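Local coordinates for periplasmic beta-glucosidase (Pseudomonas aeruginosa, PDB 6R5T), which probably hydrolyses terminal, non-reducing beta-D-glucosyl residues, releasing beta-D-glucose, as a periplasmic member of glycoside hydrolase family 3, at residues R640-V654 and F676-V690. The protein carries 1 engineered substitution. Residues are numbered along the deposited sequence; the frame is centred on the assembly and turned at random.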
ATOM      1  N   ARG A 640      -4.901  19.090  32.018  1.00 21.22           N
ATOM      2  CA  ARG A 640      -5.385  18.364  33.197  1.00 21.24           C
ATOM      3  C   ARG A 640      -6.744  17.751  32.955  1.00 18.86           C
ATOM      4  O   ARG A 640      -7.666  18.395  32.402  1.00 18.52           O
ATOM      5  CB  ARG A 640      -5.472  19.288  34.411  1.00 25.97           C
ATOM      6  CG  ARG A 640      -4.114  19.689  34.951  1.00 30.62           C
ATOM      7  CD  ARG A 640      -4.235  20.487  36.247  1.00 38.61           C
ATOM      8  NE  ARG A 640      -2.903  20.981  36.584  1.00 42.76           N
ATOM      9  CZ  ARG A 640      -2.303  20.844  37.762  1.00 51.45           C
ATOM     10  NH1 ARG A 640      -2.931  20.291  38.789  1.00 52.21           N
ATOM     11  NH2 ARG A 640      -1.077  21.315  37.923  1.00 50.15           N
ATOM     12  N   VAL A 641      -6.883  16.531  33.459  1.00 18.30           N
ATOM     13  CA  VAL A 641      -8.172  15.837  33.446  1.00 19.27           C
ATOM     14  C   VAL A 641      -8.225  14.949  34.690  1.00 18.29           C
ATOM     15  O   VAL A 641      -7.164  14.460  35.110  1.00 19.63           O
ATOM     16  CB  VAL A 641      -8.315  15.064  32.133  1.00 21.66           C
ATOM     17  CG1 VAL A 641      -7.364  13.866  32.064  1.00 19.47           C
ATOM     18  CG2 VAL A 641      -9.732  14.716  31.859  1.00 27.08           C
ATOM     19  N   THR A 642      -9.412  14.764  35.232  1.00 18.45           N
ATOM     20  CA  THR A 642      -9.613  13.812  36.344  1.00 18.21           C
ATOM     21  C   THR A 642     -10.231  12.546  35.776  1.00 17.01           C
ATOM     22  O   THR A 642     -11.327  12.624  35.176  1.00 17.96           O
ATOM     23  CB  THR A 642     -10.430  14.410  37.492  1.00 20.41           C
ATOM     24  OG1 THR A 642      -9.646  15.532  37.909  1.00 24.47           O
ATOM     25  CG2 THR A 642     -10.603  13.456  38.655  1.00 20.87           C
ATOM     26  N   LEU A 643      -9.601  11.417  36.074  1.00 14.91           N
ATOM     27  CA  LEU A 643     -10.137  10.080  35.747  1.00 14.88           C
ATOM     28  C   LEU A 643     -10.829   9.506  36.975  1.00 15.95           C
ATOM     29  O   LEU A 643     -10.195   9.518  38.056  1.00 17.58           O
ATOM     30  CB  LEU A 643      -8.986   9.188  35.315  1.00 16.28           C
ATOM     31  CG  LEU A 643      -9.350   7.734  35.044  1.00 15.80           C
ATOM     32  CD1 LEU A 643     -10.174   7.581  33.777  1.00 16.37           C
ATOM     33  CD2 LEU A 643      -8.099   6.867  34.991  1.00 17.73           C
ATOM     34  N   SER A 644     -12.008   8.938  36.799  1.00 16.22           N
ATOM     35  CA  SER A 644     -12.766   8.268  37.890  0.50 16.37           C
ATOM     36  C   SER A 644     -13.175   6.859  37.474  1.00 17.76           C
ATOM     37  O   SER A 644     -13.519   6.638  36.297  1.00 15.30           O
ATOM     38  CB  SER A 644     -13.998   9.073  38.259  0.50 16.69           C
ATOM     39  OG  SER A 644     -13.645  10.410  38.516  0.50 17.26           O
ATOM     40  N   ASN A 645     -13.157   5.932  38.405  1.00 16.64           N
ATOM     41  CA  ASN A 645     -13.743   4.604  38.213  1.00 15.94           C
ATOM     42  C   ASN A 645     -15.191   4.725  38.667  1.00 18.41           C
ATOM     43  O   ASN A 645     -15.445   4.883  39.887  1.00 18.83           O
ATOM     44  CB  ASN A 645     -12.957   3.556  38.997  1.00 15.69           C
ATOM     45  CG  ASN A 645     -13.444   2.144  38.814  1.00 14.35           C
ATOM     46  OD1 ASN A 645     -14.595   1.933  38.425  1.00 14.96           O
ATOM     47  ND2 ASN A 645     -12.611   1.168  39.137  1.00 14.94           N
ATOM     48  N   SER A 646     -16.102   4.726  37.709  1.00 16.56           N
ATOM     49  CA  SER A 646     -17.532   4.954  37.995  1.00 21.81           C
ATOM     50  C   SER A 646     -18.313   3.632  37.990  1.00 24.28           C
ATOM     51  O   SER A 646     -19.569   3.686  37.970  1.00 25.52           O
ATOM     52  CB  SER A 646     -18.078   5.976  37.013  1.00 24.08           C
ATOM     53  OG  SER A 646     -17.845   5.567  35.688  1.00 25.75           O
ATOM     54  N   GLY A 647     -17.637   2.480  38.022  1.00 19.42           N
ATOM     55  CA  GLY A 647     -18.250   1.146  38.069  1.00 21.45           C
ATOM     56  C   GLY A 647     -18.035   0.429  39.399  1.00 21.15           C
ATOM     57  O   GLY A 647     -17.687   1.073  40.404  1.00 22.26           O
ATOM     58  N   LYS A 648     -18.110  -0.889  39.407  1.00 20.78           N
ATOM     59  CA  LYS A 648     -18.139  -1.676  40.650  1.00 23.24           C
ATOM     60  C   LYS A 648     -16.906  -2.556  40.854  1.00 22.22           C
ATOM     61  O   LYS A 648     -16.813  -3.217  41.899  1.00 21.50           O
ATOM     62  CB  LYS A 648     -19.400  -2.547  40.633  1.00 28.38           C
ATOM     63  CG  LYS A 648     -20.708  -1.787  40.435  1.00 37.71           C
ATOM     64  CD  LYS A 648     -21.781  -2.629  39.763  1.00 44.24           C
ATOM     65  CE  LYS A 648     -23.143  -1.971  39.832  1.00 49.46           C
ATOM     66  NZ  LYS A 648     -24.142  -2.769  39.094  1.00 55.20           N
ATOM     67  N   ARG A 649     -15.946  -2.577  39.921  1.00 18.11           N
ATOM     68  CA  ARG A 649     -14.745  -3.410  40.083  1.00 16.82           C
ATOM     69  C   ARG A 649     -13.537  -2.511  39.924  1.00 16.32           C
ATOM     70  O   ARG A 649     -13.571  -1.592  39.127  1.00 15.68           O
ATOM     71  CB  ARG A 649     -14.678  -4.537  39.048  1.00 18.24           C
ATOM     72  CG  ARG A 649     -15.840  -5.512  39.166  1.00 20.26           C
ATOM     73  CD  ARG A 649     -15.820  -6.458  38.003  1.00 21.96           C
ATOM     74  NE  ARG A 649     -16.846  -7.443  38.138  1.00 25.40           N
ATOM     75  CZ  ARG A 649     -16.698  -8.606  38.777  1.00 31.73           C
ATOM     76  NH1 ARG A 649     -15.517  -8.963  39.286  1.00 30.61           N
ATOM     77  NH2 ARG A 649     -17.743  -9.416  38.858  1.00 31.63           N
ATOM     78  N   ALA A 650     -12.496  -2.816  40.689  1.00 15.75           N
ATOM     79  CA  ALA A 650     -11.200  -2.174  40.504  1.00 14.71           C
ATOM     80  C   ALA A 650     -10.712  -2.480  39.090  1.00 15.24           C
ATOM     81  O   ALA A 650     -10.957  -3.552  38.575  1.00 15.28           O
ATOM     82  CB  ALA A 650     -10.224  -2.670  41.532  1.00 17.32           C
ATOM     83  N   GLY A 651      -9.994  -1.549  38.498  1.00 15.05           N
ATOM     84  CA  GLY A 651      -9.353  -1.836  37.206  1.00 14.98           C
ATOM     85  C   GLY A 651      -8.539  -0.664  36.736  1.00 14.30           C
ATOM     86  O   GLY A 651      -8.713   0.476  37.219  1.00 14.29           O
ATOM     87  N   ALA A 652      -7.736  -0.937  35.719  1.00 15.61           N
ATOM     88  CA  ALA A 652      -6.931   0.103  35.080  1.00 14.34           C
ATOM     89  C   ALA A 652      -7.514   0.439  33.701  1.00 14.32           C
ATOM     90  O   ALA A 652      -8.193  -0.397  33.064  1.00 14.96           O
ATOM     91  CB  ALA A 652      -5.498  -0.350  34.992  1.00 14.30           C
ATOM     92  N   THR A 653      -7.204   1.659  33.299  1.00 14.61           N
ATOM     93  CA  THR A 653      -7.400   2.121  31.913  1.00 15.24           C
ATOM     94  C   THR A 653      -6.230   3.027  31.561  1.00 15.02           C
ATOM     95  O   THR A 653      -5.294   3.220  32.372  1.00 15.73           O
ATOM     96  CB  THR A 653      -8.755   2.800  31.724  1.00 15.88           C
ATOM     97  OG1 THR A 653      -8.934   3.059  30.323  1.00 18.56           O
ATOM     98  CG2 THR A 653      -8.859   4.119  32.446  1.00 16.29           C
ATOM     99  N   VAL A 654      -6.209   3.462  30.317  1.00 13.33           N
ATOM    100  CA  VAL A 654      -5.082   4.275  29.809  1.00 13.87           C
ATOM    101  C   VAL A 654      -5.671   5.584  29.286  1.00 14.23           C
ATOM    102  O   VAL A 654      -6.456   5.552  28.281  1.00 13.02           O
ATOM    103  CB  VAL A 654      -4.303   3.562  28.706  1.00 14.46           C
ATOM    104  CG1 VAL A 654      -3.115   4.421  28.268  1.00 14.08           C
ATOM    105  CG2 VAL A 654      -3.870   2.154  29.156  1.00 15.11           C
ATOM    106  N   PHE A 676       0.531   9.577  27.582  1.00 14.93           N
ATOM    107  CA  PHE A 676      -0.464   8.639  28.105  1.00 14.31           C
ATOM    108  C   PHE A 676      -0.172   8.360  29.571  1.00 15.64           C
ATOM    109  O   PHE A 676       0.956   8.625  30.040  1.00 16.24           O
ATOM    110  CB  PHE A 676      -0.494   7.338  27.308  1.00 14.29           C
ATOM    111  CG  PHE A 676       0.790   6.569  27.273  1.00 14.56           C
ATOM    112  CD1 PHE A 676       1.078   5.648  28.261  1.00 15.79           C
ATOM    113  CD2 PHE A 676       1.703   6.806  26.252  1.00 16.32           C
ATOM    114  CE1 PHE A 676       2.253   4.912  28.179  1.00 18.88           C
ATOM    115  CE2 PHE A 676       2.905   6.110  26.207  1.00 18.42           C
ATOM    116  CZ  PHE A 676       3.159   5.170  27.186  1.00 18.74           C
ATOM    117  N   ARG A 677      -1.201   7.896  30.251  1.00 14.95           N
ATOM    118  CA  ARG A 677      -1.068   7.543  31.690  1.00 16.65           C
ATOM    119  C   ARG A 677      -1.909   6.303  31.901  1.00 17.76           C
ATOM    120  O   ARG A 677      -3.142   6.377  31.724  1.00 16.41           O
ATOM    121  CB  ARG A 677      -1.532   8.656  32.631  1.00 22.98           C
ATOM    122  CG  ARG A 677      -0.803   8.713  33.979  1.00 28.80           C
ATOM    123  CD  ARG A 677       0.613   9.317  33.844  1.00 29.57           C
ATOM    124  NE  ARG A 677       0.715  10.785  33.762  1.00 28.99           N
ATOM    125  CZ  ARG A 677       1.296  11.487  32.791  1.00 32.44           C
ATOM    126  NH1 ARG A 677       1.854  10.918  31.723  1.00 34.83           N
ATOM    127  NH2 ARG A 677       1.316  12.804  32.895  1.00 38.83           N
ATOM    128  N   LYS A 678      -1.287   5.226  32.331  1.00 18.51           N
ATOM    129  CA  LYS A 678      -2.072   4.063  32.753  1.00 17.51           C
ATOM    130  C   LYS A 678      -2.326   4.212  34.245  1.00 17.02           C
ATOM    131  O   LYS A 678      -1.362   4.405  35.002  1.00 17.87           O
ATOM    132  CB  LYS A 678      -1.326   2.788  32.471  1.00 18.92           C
ATOM    133  CG  LYS A 678      -2.147   1.573  32.827  1.00 19.92           C
ATOM    134  CD  LYS A 678      -1.491   0.355  32.342  1.00 24.04           C
ATOM    135  CE  LYS A 678      -2.358  -0.868  32.284  1.00 26.21           C
ATOM    136  NZ  LYS A 678      -1.362  -1.980  32.272  1.00 32.83           N
ATOM    137  N   VAL A 679      -3.577   4.042  34.637  1.00 15.70           N
ATOM    138  CA  VAL A 679      -4.016   4.318  36.017  1.00 16.64           C
ATOM    139  C   VAL A 679      -4.881   3.175  36.479  1.00 17.83           C
ATOM    140  O   VAL A 679      -5.911   2.897  35.825  1.00 16.37           O
ATOM    141  CB  VAL A 679      -4.755   5.660  36.076  1.00 17.11           C
ATOM    142  CG1 VAL A 679      -5.127   5.981  37.494  1.00 19.54           C
ATOM    143  CG2 VAL A 679      -3.940   6.781  35.424  1.00 20.04           C
ATOM    144  N   MET A 680      -4.514   2.609  37.630  1.00 17.32           N
ATOM    145  CA  MET A 680      -5.312   1.584  38.324  1.00 18.59           C
ATOM    146  C   MET A 680      -6.182   2.254  39.385  1.00 17.47           C
ATOM    147  O   MET A 680      -5.654   3.007  40.222  1.00 18.11           O
ATOM    148  CB  MET A 680      -4.374   0.582  39.001  1.00 20.18           C
ATOM    149  CG  MET A 680      -5.051  -0.350  39.972  1.00 24.28           C
ATOM    150  SD  MET A 680      -6.300  -1.406  39.239  1.00 30.34           S
ATOM    151  CE  MET A 680      -5.174  -2.562  38.460  1.00 33.59           C
ATOM    152  N   LEU A 681      -7.491   2.046  39.339  1.00 15.48           N
ATOM    153  CA  LEU A 681      -8.406   2.737  40.286  1.00 15.70           C
ATOM    154  C   LEU A 681      -9.345   1.749  40.935  1.00 14.63           C
ATOM    155  O   LEU A 681      -9.919   0.858  40.276  1.00 14.82           O
ATOM    156  CB  LEU A 681      -9.222   3.793  39.555  1.00 17.70           C
ATOM    157  CG  LEU A 681      -8.441   4.969  38.995  1.00 18.72           C
ATOM    158  CD1 LEU A 681      -9.402   5.796  38.189  1.00 21.00           C
ATOM    159  CD2 LEU A 681      -7.782   5.813  40.052  1.00 19.16           C
ATOM    160  N   GLU A 682      -9.537   1.893  42.238  1.00 13.83           N
ATOM    161  CA  GLU A 682     -10.628   1.180  42.880  1.00 15.39           C
ATOM    162  C   GLU A 682     -11.945   1.841  42.471  1.00 16.48           C
ATOM    163  O   GLU A 682     -11.980   3.008  42.082  1.00 15.30           O
ATOM    164  CB  GLU A 682     -10.439   1.244  44.414  1.00 16.83           C
ATOM    165  CG  GLU A 682      -9.136   0.632  44.914  1.00 18.12           C
ATOM    166  CD  GLU A 682      -9.107  -0.884  44.921  1.00 19.07           C
ATOM    167  OE1 GLU A 682      -8.055  -1.422  45.236  1.00 22.05           O
ATOM    168  OE2 GLU A 682     -10.175  -1.510  44.779  1.00 21.43           O
ATOM    169  N   PRO A 683     -13.096   1.176  42.650  1.00 15.76           N
ATOM    170  CA  PRO A 683     -14.389   1.804  42.451  1.00 18.18           C
ATOM    171  C   PRO A 683     -14.560   3.107  43.244  1.00 18.91           C
ATOM    172  O   PRO A 683     -14.210   3.150  44.416  1.00 20.03           O
ATOM    173  CB  PRO A 683     -15.378   0.724  42.860  1.00 19.18           C
ATOM    174  CG  PRO A 683     -14.600  -0.552  42.750  1.00 18.13           C
ATOM    175  CD  PRO A 683     -13.185  -0.216  43.102  1.00 16.35           C
ATOM    176  N   GLY A 684     -15.005   4.164  42.562  1.00 17.85           N
ATOM    177  CA  GLY A 684     -15.165   5.511  43.127  1.00 18.81           C
ATOM    178  C   GLY A 684     -13.872   6.263  43.370  1.00 19.00           C
ATOM    179  O   GLY A 684     -13.964   7.393  43.842  1.00 20.03           O
ATOM    180  N   GLU A 685     -12.707   5.715  43.039  1.00 17.67           N
ATOM    181  CA  GLU A 685     -11.428   6.442  43.120  1.00 18.95           C
ATOM    182  C   GLU A 685     -11.301   7.385  41.926  1.00 21.85           C
ATOM    183  O   GLU A 685     -11.750   7.039  40.825  1.00 19.06           O
ATOM    184  CB  GLU A 685     -10.273   5.464  43.225  1.00 19.48           C
ATOM    185  CG  GLU A 685      -8.955   6.077  43.621  1.00 22.48           C
ATOM    186  CD  GLU A 685      -7.789   5.108  43.695  1.00 26.94           C
ATOM    187  OE1 GLU A 685      -6.667   5.645  43.816  1.00 30.94           O
ATOM    188  OE2 GLU A 685      -7.968   3.841  43.565  1.00 20.31           O
ATOM    189  N   SER A 686     -10.637   8.508  42.171  1.00 21.32           N
ATOM    190  CA  SER A 686     -10.285   9.517  41.142  1.00 24.13           C
ATOM    191  C   SER A 686      -8.795   9.783  41.171  1.00 25.61           C
ATOM    192  O   SER A 686      -8.146   9.573  42.210  1.00 25.93           O
ATOM    193  CB  SER A 686     -11.058  10.769  41.354  1.00 28.71           C
ATOM    194  OG  SER A 686     -12.437  10.556  41.134  1.00 32.33           O
ATOM    195  N   ARG A 687      -8.248  10.137  40.015  1.00 21.87           N
ATOM    196  CA  ARG A 687      -6.856  10.567  39.906  1.00 21.90           C
ATOM    197  C   ARG A 687      -6.842  11.778  38.990  1.00 22.74           C
ATOM    198  O   ARG A 687      -7.404  11.687  37.875  1.00 20.08           O
ATOM    199  CB  ARG A 687      -5.987   9.439  39.336  1.00 25.11           C
ATOM    200  CG  ARG A 687      -4.492   9.739  39.238  1.00 32.36           C
ATOM    201  CD  ARG A 687      -3.692   9.409  40.499  1.00 37.48           C
ATOM    202  NE  ARG A 687      -4.032   8.086  41.023  1.00 42.76           N
ATOM    203  CZ  ARG A 687      -3.408   6.951  40.738  1.00 48.35           C
ATOM    204  NH1 ARG A 687      -2.330   6.944  39.969  1.00 52.02           N
ATOM    205  NH2 ARG A 687      -3.865   5.812  41.245  1.00 52.07           N
ATOM    206  N   GLU A 688      -6.230  12.862  39.455  1.00 22.38           N
ATOM    207  CA  GLU A 688      -5.933  14.023  38.598  1.00 23.24           C
ATOM    208  C   GLU A 688      -4.719  13.639  37.765  1.00 24.13           C
ATOM    209  O   GLU A 688      -3.685  13.210  38.290  1.00 25.65           O
ATOM    210  CB  GLU A 688      -5.636  15.324  39.367  1.00 29.56           C
ATOM    211  CG  GLU A 688      -5.568  16.488  38.351  1.00 34.29           C
ATOM    212  CD  GLU A 688      -5.590  17.956  38.752  1.00 45.15           C
ATOM    213  OE1 GLU A 688      -4.569  18.453  39.245  1.00 47.34           O
ATOM    214  OE2 GLU A 688      -6.588  18.643  38.434  1.00 51.59           O
ATOM    215  N   ILE A 689      -4.876  13.728  36.462  1.00 21.79           N
ATOM    216  CA  ILE A 689      -3.793  13.430  35.510  1.00 22.55           C
ATOM    217  C   ILE A 689      -3.347  14.774  34.965  1.00 22.34           C
ATOM    218  O   ILE A 689      -4.223  15.615  34.574  1.00 23.62           O
ATOM    219  CB  ILE A 689      -4.290  12.456  34.444  1.00 25.73           C
ATOM    220  CG1 ILE A 689      -4.711  11.154  35.127  1.00 27.29           C
ATOM    221  CG2 ILE A 689      -3.223  12.215  33.409  1.00 27.24           C
ATOM    222  CD1 ILE A 689      -5.597  10.315  34.334  1.00 31.59           C
ATOM    223  N   VAL A 690      -2.042  14.992  35.022  1.00 21.43           N
ATOM    224  CA  VAL A 690      -1.417  16.215  34.489  1.00 20.70           C
ATOM    225  C   VAL A 690      -0.457  15.794  33.395  1.00 20.69           C
ATOM    226  O   VAL A 690       0.479  15.032  33.677  1.00 24.46           O
ATOM    227  CB  VAL A 690      -0.690  16.966  35.604  1.00 24.97           C
ATOM    228  CG1 VAL A 690      -0.138  18.267  35.075  1.00 24.53           C
ATOM    229  CG2 VAL A 690      -1.596  17.172  36.801  1.00 25.03           C
TER
HETATM  230  O   HOH W   1      -8.550  17.715  36.409  1.00 30.17           O
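With CG of Asn645 trans to the backbone N (chi1 -177°), the amide of this residue is carried in against Leu681 and the Glu682-Glu685 turn; the same torsion in Leu643 (chi1 175°) sends its isobutyl group inward, where CD2 lies 3.6 Å from CD1 of Leu681 and the Leu643 and Val679 side chains meet tip to tip. Asn645 ND2 donates to Leu681 O at 2.9 Å from above the carbonyl plane, while Gly651 N reaches that oxygen from the opposite face. The other ND2 hydrogen goes almost straight (174°) to Arg649 O, and OD1 takes Gly647 N in an Asx turn and the hydroxyl of Thr617, fixing the amide's rotation. Two antiparallel strand pairs, 640-645 with 686-690 and 651-654 with 676-681, belong to the two facing sheets of the fibronectin type III-like sandwich, with Leu643, Val679, Leu681 and Ile689 between them. Ile689 CD1 packs 3.7 Å from Leu643 CB. On the outer face of the first pair, a water links Thr642 OG1 to Glu688 OE2. The salt bridge of Arg640 NH1 to Glu688 OE1 is doubtful in detail, being too short at 2.5 Å and poorly angled; Arg640 forms another with Glu638, one guanidinium face lying over Val690 CG2.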